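Local coordinates for protein Cas13d (uncultured Ruminococcus sp, PDB 6IV9) that binds CRISPR RNA as a Cas13d effector, with two HEPN domains that dictate crRNA maturation and target cleavage, at residues S305-N308 with N309-P312; L591-D594 with D595-D599; E761-P764 with E765-S768. The protein carries 2 engineered substitutions. All coordinates share one frame; numbering follows the deposited sequence.

Interaction 1. Residues S305-N308 with N309-P312; sequences SFIN and NIDP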
loop_
_atom_site.group_PDB
_atom_site.type_symbol
_atom_site.label_atom_id
_atom_site.label_comp_id
_atom_site.label_asym_id
_atom_site.label_seq_id
_atom_site.Cartn_x
_atom_site.Cartn_y
_atom_site.Cartn_z
ATOM N N SER A 305 -7.561 19.341 7.391
ATOM C CA SER A 305 -8.564 20.407 7.158
ATOM C C SER A 305 -8.360 21.152 5.837
ATOM O O SER A 305 -9.323 21.665 5.331
ATOM C CB SER A 305 -8.524 21.372 8.296
ATOM O OG SER A 305 -7.268 21.994 8.363
ATOM N N PHE A 306 -7.164 21.100 5.268
ATOM C CA PHE A 306 -6.814 21.957 4.107
ATOM C C PHE A 306 -7.748 21.753 2.918
ATOM O O PHE A 306 -8.048 22.737 2.277
ATOM C CB PHE A 306 -5.335 21.827 3.739
ATOM C CG PHE A 306 -5.030 20.741 2.742
ATOM C CD1 PHE A 306 -5.209 20.961 1.395
ATOM C CD2 PHE A 306 -4.686 19.470 3.154
ATOM C CE1 PHE A 306 -4.973 19.964 0.470
ATOM C CE2 PHE A 306 -4.457 18.469 2.229
ATOM C CZ PHE A 306 -4.595 18.718 0.892
ATOM N N ILE A 307 -8.178 20.529 2.654
ATOM C CA ILE A 307 -8.975 20.274 1.422
ATOM C C ILE A 307 -10.283 21.052 1.455
ATOM O O ILE A 307 -10.776 21.348 0.395
ATOM C CB ILE A 307 -9.167 18.783 1.108
ATOM C CG1 ILE A 307 -9.489 18.578 -0.370
ATOM C CG2 ILE A 307 -10.207 18.150 2.000
ATOM C CD1 ILE A 307 -8.439 19.103 -1.293
ATOM N N ASN A 308 -10.828 21.280 2.644
ATOM C CA ASN A 308 -12.108 22.017 2.782
ATOM C C ASN A 308 -11.870 23.523 2.931
ATOM O O ASN A 308 -12.831 24.238 2.883
ATOM C CB ASN A 308 -12.918 21.485 3.962
ATOM C CG ASN A 308 -13.266 20.024 3.808
ATOM O OD1 ASN A 308 -14.176 19.670 3.088
ATOM N ND2 ASN A 308 -12.521 19.169 4.463
ATOM N N ASN A 309 -10.626 23.952 3.089
ATOM C CA ASN A 309 -10.294 25.378 3.328
ATOM C C ASN A 309 -9.649 26.060 2.123
ATOM O O ASN A 309 -9.685 27.269 2.067
ATOM C CB ASN A 309 -9.337 25.517 4.502
ATOM C CG ASN A 309 -9.989 25.160 5.812
ATOM O OD1 ASN A 309 -11.202 25.077 5.895
ATOM N ND2 ASN A 309 -9.178 24.927 6.826
ATOM N N ILE A 310 -9.095 25.306 1.176
ATOM C CA ILE A 310 -8.432 25.917 -0.013
ATOM C C ILE A 310 -9.488 26.359 -1.025
ATOM O O ILE A 310 -10.648 26.097 -0.812
ATOM C CB ILE A 310 -7.380 24.988 -0.649
ATOM C CG1 ILE A 310 -7.962 23.622 -1.003
ATOM C CG2 ILE A 310 -6.160 24.880 0.239
ATOM C CD1 ILE A 310 -7.042 22.760 -1.813
ATOM N N ASP A 311 -9.046 26.954 -2.123
ATOM C CA ASP A 311 -9.997 27.511 -3.110
ATOM C C ASP A 311 -10.922 26.404 -3.594
ATOM O O ASP A 311 -10.456 25.320 -3.833
ATOM C CB ASP A 311 -9.277 28.110 -4.312
ATOM C CG ASP A 311 -10.189 28.949 -5.175
ATOM O OD1 ASP A 311 -10.934 28.387 -5.967
ATOM O OD2 ASP A 311 -10.148 30.153 -5.021
ATOM N N PRO A 312 -12.206 26.696 -3.859
ATOM C CA PRO A 312 -13.174 25.701 -4.292
ATOM C C PRO A 312 -12.820 25.036 -5.629
ATOM O O PRO A 312 -13.322 24.002 -5.909
ATOM C CB PRO A 312 -14.478 26.482 -4.474
ATOM C CG PRO A 312 -14.279 27.750 -3.702
ATOM C CD PRO A 312 -12.797 28.015 -3.737
#
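Ser305 faces the amide end of Asn309 one turn on, its OG 3.8 Å from Asn309 ND2, a loose approach. Phe306 does most of the work. Its carbonyl oxygen takes two N-H groups at once: Asn309 N lies 3.0 Å from Phe306 O and comes from above the carbonyl plane, while Ile310 N, 3.0 Å from the same oxygen, arrives nearly along the C=O axis. Two donors on one acceptor, three and four residues on, hold the chain as it turns out of the segment toward Ile310. The Phe306 side chain runs beside that of Ile310, pointing the same way, and Ile310 CD1 meets the ring at its edge, 4.1 Å from Phe306 CD1. Ile307 follows: its CD1 reaches Ile310 CD1 at 3.9 Å, the two side chains crossing obliquely. In Ile310, chi1 of 55° sets CG1 between backbone N and carbonyl carbon, and the extended chain beyond it carries CD1 to the Phe306 ring edge and the end of Ile307. With an alanine here, Phe306 and Ile307 would probably lose the methyl they share, opening a gap beside the ring edge. Asp311 N-caps helix 312-330, its OD1 taking the N-H of Glu313. Helix 267-291 covers Phe306 and Ile307 through Ile283, and helix 497-505 packs on them through Met501 and Tyr497. In helix 312-330, Arg315 ties down the carbonyls of Ile307 and Ile310.

Interaction 2. Residues L591-D594 with D595-D599; sequences LGID and DNITD
Asp594 holds the turn with both its side chain and its carbonyl. Its OD1 accepts the backbone N-H of Asn596 at 2.8 Å from Asn596 N, in a bond that is almost straight (176°) at the hydrogen, although the N-H reaches the oxygen from above the carboxylate plane. A second, weak bond closes the turn, Ile597 N to Asp594 O at 3.3 Å. Asp594 chi1 is 158°, which takes CG away from the residue's own N and lays the carboxylate beside its carbonyl carbon, within range of the Asn596 N-H. The Asn596 amide stands close by, ND2 2.7 Å from Asp594 OD2, but the two planes are turned 72° apart and the angle is too poor for a hydrogen bond.

Next to the polar turn is an apolar contact: Ile597 CD1 sits 3.8 Å from Ile593 CG1, the two side chains crossing at about a right angle. A water bridges the two segments, donating to Ile593 O at 3.1 Å and to Asp595 OD1 at 2.6 Å.

Further out, Ile597 packs on Ile602 and Ile605 of helix 599-606, and Ile593 on Phe699. Arg585, from helix 581-591, bonds Ile597 O and forms a salt bridge with Asp599, linking the helix before the loop to the start of the next. Gly592 leaves helix 581-591 with a positive phi, while Thr598 is the N-cap of helix 599-606, its OG1 taking the N-H of Arg601. Asp594 thus starts both an Asx turn, through OD1, and the type I beta turn to Ile597, in a surface loop between two consecutive helices.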
loop_
_atom_site.group_PDB
_atom_site.type_symbol
_atom_site.label_atom_id
_atom_site.label_comp_id
_atom_site.label_asym_id
_atom_site.label_seq_id
_atom_site.Cartn_x
_atom_site.Cartn_y
_atom_site.Cartn_z
ATOM N N LEU A 591 12.703 -3.356 -24.085
ATOM C CA LEU A 591 12.953 -4.649 -24.767
ATOM C C LEU A 591 14.418 -4.735 -25.199
ATOM O O LEU A 591 15.014 -5.775 -25.042
ATOM C CB LEU A 591 12.022 -4.730 -25.970
ATOM C CG LEU A 591 10.750 -5.549 -25.796
ATOM C CD1 LEU A 591 10.433 -5.921 -24.367
ATOM C CD2 LEU A 591 9.573 -4.935 -26.506
ATOM N N GLY A 592 14.963 -3.628 -25.691
ATOM C CA GLY A 592 16.343 -3.546 -26.190
ATOM C C GLY A 592 16.358 -3.052 -27.622
ATOM O O GLY A 592 15.840 -3.726 -28.477
ATOM N N ILE A 593 16.946 -1.884 -27.829
ATOM C CA ILE A 593 16.984 -1.210 -29.152
ATOM C C ILE A 593 18.280 -0.408 -29.253
ATOM O O ILE A 593 18.920 -0.180 -28.234
ATOM C CB ILE A 593 15.747 -0.306 -29.289
ATOM C CG1 ILE A 593 15.388 -0.016 -30.742
ATOM C CG2 ILE A 593 15.926 0.972 -28.508
ATOM C CD1 ILE A 593 14.474 -1.019 -31.350
ATOM N N ASP A 594 18.607 0.011 -30.466
ATOM C CA ASP A 594 19.816 0.827 -30.718
ATOM C C ASP A 594 19.662 2.090 -29.881
ATOM O O ASP A 594 18.605 2.699 -29.921
ATOM C CB ASP A 594 19.949 1.090 -32.220
ATOM C CG ASP A 594 20.781 2.291 -32.627
ATOM O OD1 ASP A 594 21.603 2.747 -31.827
ATOM O OD2 ASP A 594 20.606 2.749 -33.769
ATOM N N ASP A 595 20.721 2.467 -29.187
ATOM C CA ASP A 595 20.721 3.630 -28.271
ATOM C C ASP A 595 20.428 4.929 -29.025
ATOM O O ASP A 595 19.932 5.847 -28.395
ATOM C CB ASP A 595 22.058 3.749 -27.543
ATOM C CG ASP A 595 22.203 2.804 -26.368
ATOM O OD1 ASP A 595 21.178 2.269 -25.903
ATOM O OD2 ASP A 595 23.340 2.612 -25.920
ATOM N N ASN A 596 20.728 4.997 -30.316
ATOM C CA ASN A 596 20.576 6.301 -31.006
ATOM C C ASN A 596 19.384 6.327 -31.963
ATOM O O ASN A 596 19.358 7.189 -32.829
ATOM C CB ASN A 596 21.904 6.820 -31.558
ATOM C CG ASN A 596 22.495 5.951 -32.641
ATOM O OD1 ASN A 596 23.700 5.968 -32.854
ATOM N ND2 ASN A 596 21.655 5.215 -33.343
ATOM N N ILE A 597 18.428 5.432 -31.783
ATOM C CA ILE A 597 17.247 5.406 -32.680
ATOM C C ILE A 597 16.501 6.737 -32.533
ATOM O O ILE A 597 16.337 7.209 -31.415
ATOM C CB ILE A 597 16.363 4.204 -32.327
ATOM C CG1 ILE A 597 15.183 4.082 -33.284
ATOM C CG2 ILE A 597 15.904 4.298 -30.887
ATOM C CD1 ILE A 597 14.525 2.744 -33.264
ATOM N N THR A 598 16.087 7.312 -33.655
ATOM C CA THR A 598 15.368 8.608 -33.671
ATOM C C THR A 598 13.864 8.384 -33.509
ATOM O O THR A 598 13.390 7.314 -33.813
ATOM C CB THR A 598 15.637 9.364 -34.975
ATOM O OG1 THR A 598 15.022 8.652 -36.040
ATOM C CG2 THR A 598 17.104 9.512 -35.285
ATOM N N ASP A 599 13.145 9.434 -33.131
ATOM C CA ASP A 599 11.670 9.377 -32.991
ATOM C C ASP A 599 11.070 9.043 -34.358
ATOM O O ASP A 599 10.136 8.268 -34.422
ATOM C CB ASP A 599 11.118 10.711 -32.484
ATOM C CG ASP A 599 11.446 11.019 -31.035
ATOM O OD1 ASP A 599 12.021 10.154 -30.375
ATOM O OD2 ASP A 599 11.114 12.123 -30.583
HETATM O O HOH W 1 18.575 1.841 -25.884
#

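Interaction 3. Residues E761-P764 with E765-S768; sequences EIIP and ELAS
Ile763 and Pro764 offer their carbonyls to residues three further on: Leu766 N bonds Ile763 O at 3.1 Å, and Ala767 N bonds Pro764 O at 2.9 Å. Both donors stand above the planes of the carbonyls they meet, each about 52° out. These successive i to i+3 bonds make a single 3-10 turn, Pro764 to Leu766, within the loop that joins the long helix 713-760 to helix 777-788. Proline suits its first residue, where no N-H has to be given.

On the side-chain level, Ile763 and Leu766 run together, pointing the same way, with Leu766 CD2 3.9 Å from Ile763 CB. Glu765 folds back: a bend at chi2 (80°) brings its OE1 to 3.4 Å from Pro764 CD and equally near, 3.4 Å, Ile763 CG2, so the carboxylate lies along the proline ring and across the isoleucine. The other oxygen, OE2, is held by a salt bridge to Arg789, just past the end of helix 777-788. Leu785 of that helix meets both Ile763 and Glu765. Leu766 is buried against Phe756 and Tyr759 of helix 713-760 and against Thr781.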
loop_
_atom_site.group_PDB
_atom_site.type_symbol
_atom_site.label_atom_id
_atom_site.label_comp_id
_atom_site.label_asym_id
_atom_site.label_seq_id
_atom_site.Cartn_x
_atom_site.Cartn_y
_atom_site.Cartn_z
ATOM N N GLU A 761 9.819 19.744 22.651
ATOM C CA GLU A 761 8.914 20.453 23.582
ATOM C C GLU A 761 9.168 20.034 25.031
ATOM O O GLU A 761 8.729 20.753 25.903
ATOM C CB GLU A 761 7.460 20.200 23.212
ATOM C CG GLU A 761 7.056 20.867 21.921
ATOM C CD GLU A 761 7.308 22.359 21.875
ATOM O OE1 GLU A 761 6.997 23.030 22.861
ATOM O OE2 GLU A 761 7.817 22.839 20.860
ATOM N N ILE A 762 9.789 18.885 25.271
ATOM C CA ILE A 762 9.932 18.429 26.680
ATOM C C ILE A 762 11.389 18.233 27.103
ATOM O O ILE A 762 11.609 18.076 28.294
ATOM C CB ILE A 762 9.076 17.175 26.898
ATOM C CG1 ILE A 762 9.523 16.025 26.001
ATOM C CG2 ILE A 762 7.622 17.501 26.665
ATOM C CD1 ILE A 762 8.973 14.704 26.416
ATOM N N ILE A 763 12.330 18.236 26.166
ATOM C CA ILE A 763 13.762 18.073 26.533
ATOM C C ILE A 763 14.451 19.430 26.381
ATOM O O ILE A 763 14.654 19.871 25.271
ATOM C CB ILE A 763 14.443 17.005 25.659
ATOM C CG1 ILE A 763 13.618 15.725 25.556
ATOM C CG2 ILE A 763 15.846 16.730 26.142
ATOM C CD1 ILE A 763 13.577 14.935 26.818
ATOM N N PRO A 764 14.880 20.064 27.488
ATOM C CA PRO A 764 15.534 21.368 27.455
ATOM C C PRO A 764 16.822 21.332 26.631
ATOM O O PRO A 764 17.086 22.238 25.933
ATOM C CB PRO A 764 15.896 21.608 28.923
ATOM C CG PRO A 764 14.853 20.835 29.669
ATOM C CD PRO A 764 14.704 19.579 28.844
ATOM N N GLU A 765 17.507 20.199 26.658
ATOM C CA GLU A 765 18.802 20.010 25.957
ATOM C C GLU A 765 18.661 20.161 24.436
ATOM O O GLU A 765 19.665 20.394 23.794
ATOM C CB GLU A 765 19.396 18.658 26.332
ATOM C CG GLU A 765 19.966 18.614 27.729
ATOM C CD GLU A 765 18.948 18.421 28.834
ATOM O OE1 GLU A 765 17.787 18.222 28.531
ATOM O OE2 GLU A 765 19.336 18.476 30.000
ATOM N N LEU A 766 17.457 19.982 23.901
ATOM C CA LEU A 766 17.187 20.038 22.443
ATOM C C LEU A 766 16.726 21.446 22.070
ATOM O O LEU A 766 16.544 21.703 20.912
ATOM C CB LEU A 766 16.043 19.059 22.167
ATOM C CG LEU A 766 16.362 17.730 21.490
ATOM C CD1 LEU A 766 17.762 17.247 21.756
ATOM C CD2 LEU A 766 15.342 16.672 21.853
ATOM N N ALA A 767 16.713 22.352 23.032
ATOM C CA ALA A 767 16.096 23.676 22.822
ATOM C C ALA A 767 16.693 24.451 21.644
ATOM O O ALA A 767 15.916 24.988 20.882
ATOM C CB ALA A 767 16.200 24.460 24.099
ATOM N N SER A 768 18.007 24.486 21.472
ATOM C CA SER A 768 18.538 25.299 20.348
ATOM C C SER A 768 18.888 24.450 19.118
ATOM O O SER A 768 19.403 25.018 18.159
ATOM C CB SER A 768 19.734 26.065 20.807
ATOM O OG SER A 768 20.787 25.167 21.076
#

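How the interactions relate
The three contacts follow one another along the chain, 305-312, then 591-599, then 761-768, and none touches another. Interaction 1 lies 46 Å from interaction 2 and 34 Å from interaction 3, centre to centre; interactions 2 and 3 are furthest apart, at 57 Å. They share no helix, but each links consecutive ones: helix 306-309 to 312-330, 581-591 to 599-606, and 713-760 to 777-788. Interaction 1 is about 26 Å from the centre of the chain, the others about 34 and 35 Å, measured from their centres. All three are local turns between helices, and none touches the RNA, their nearest atoms lying about 13 to 22 Å from it.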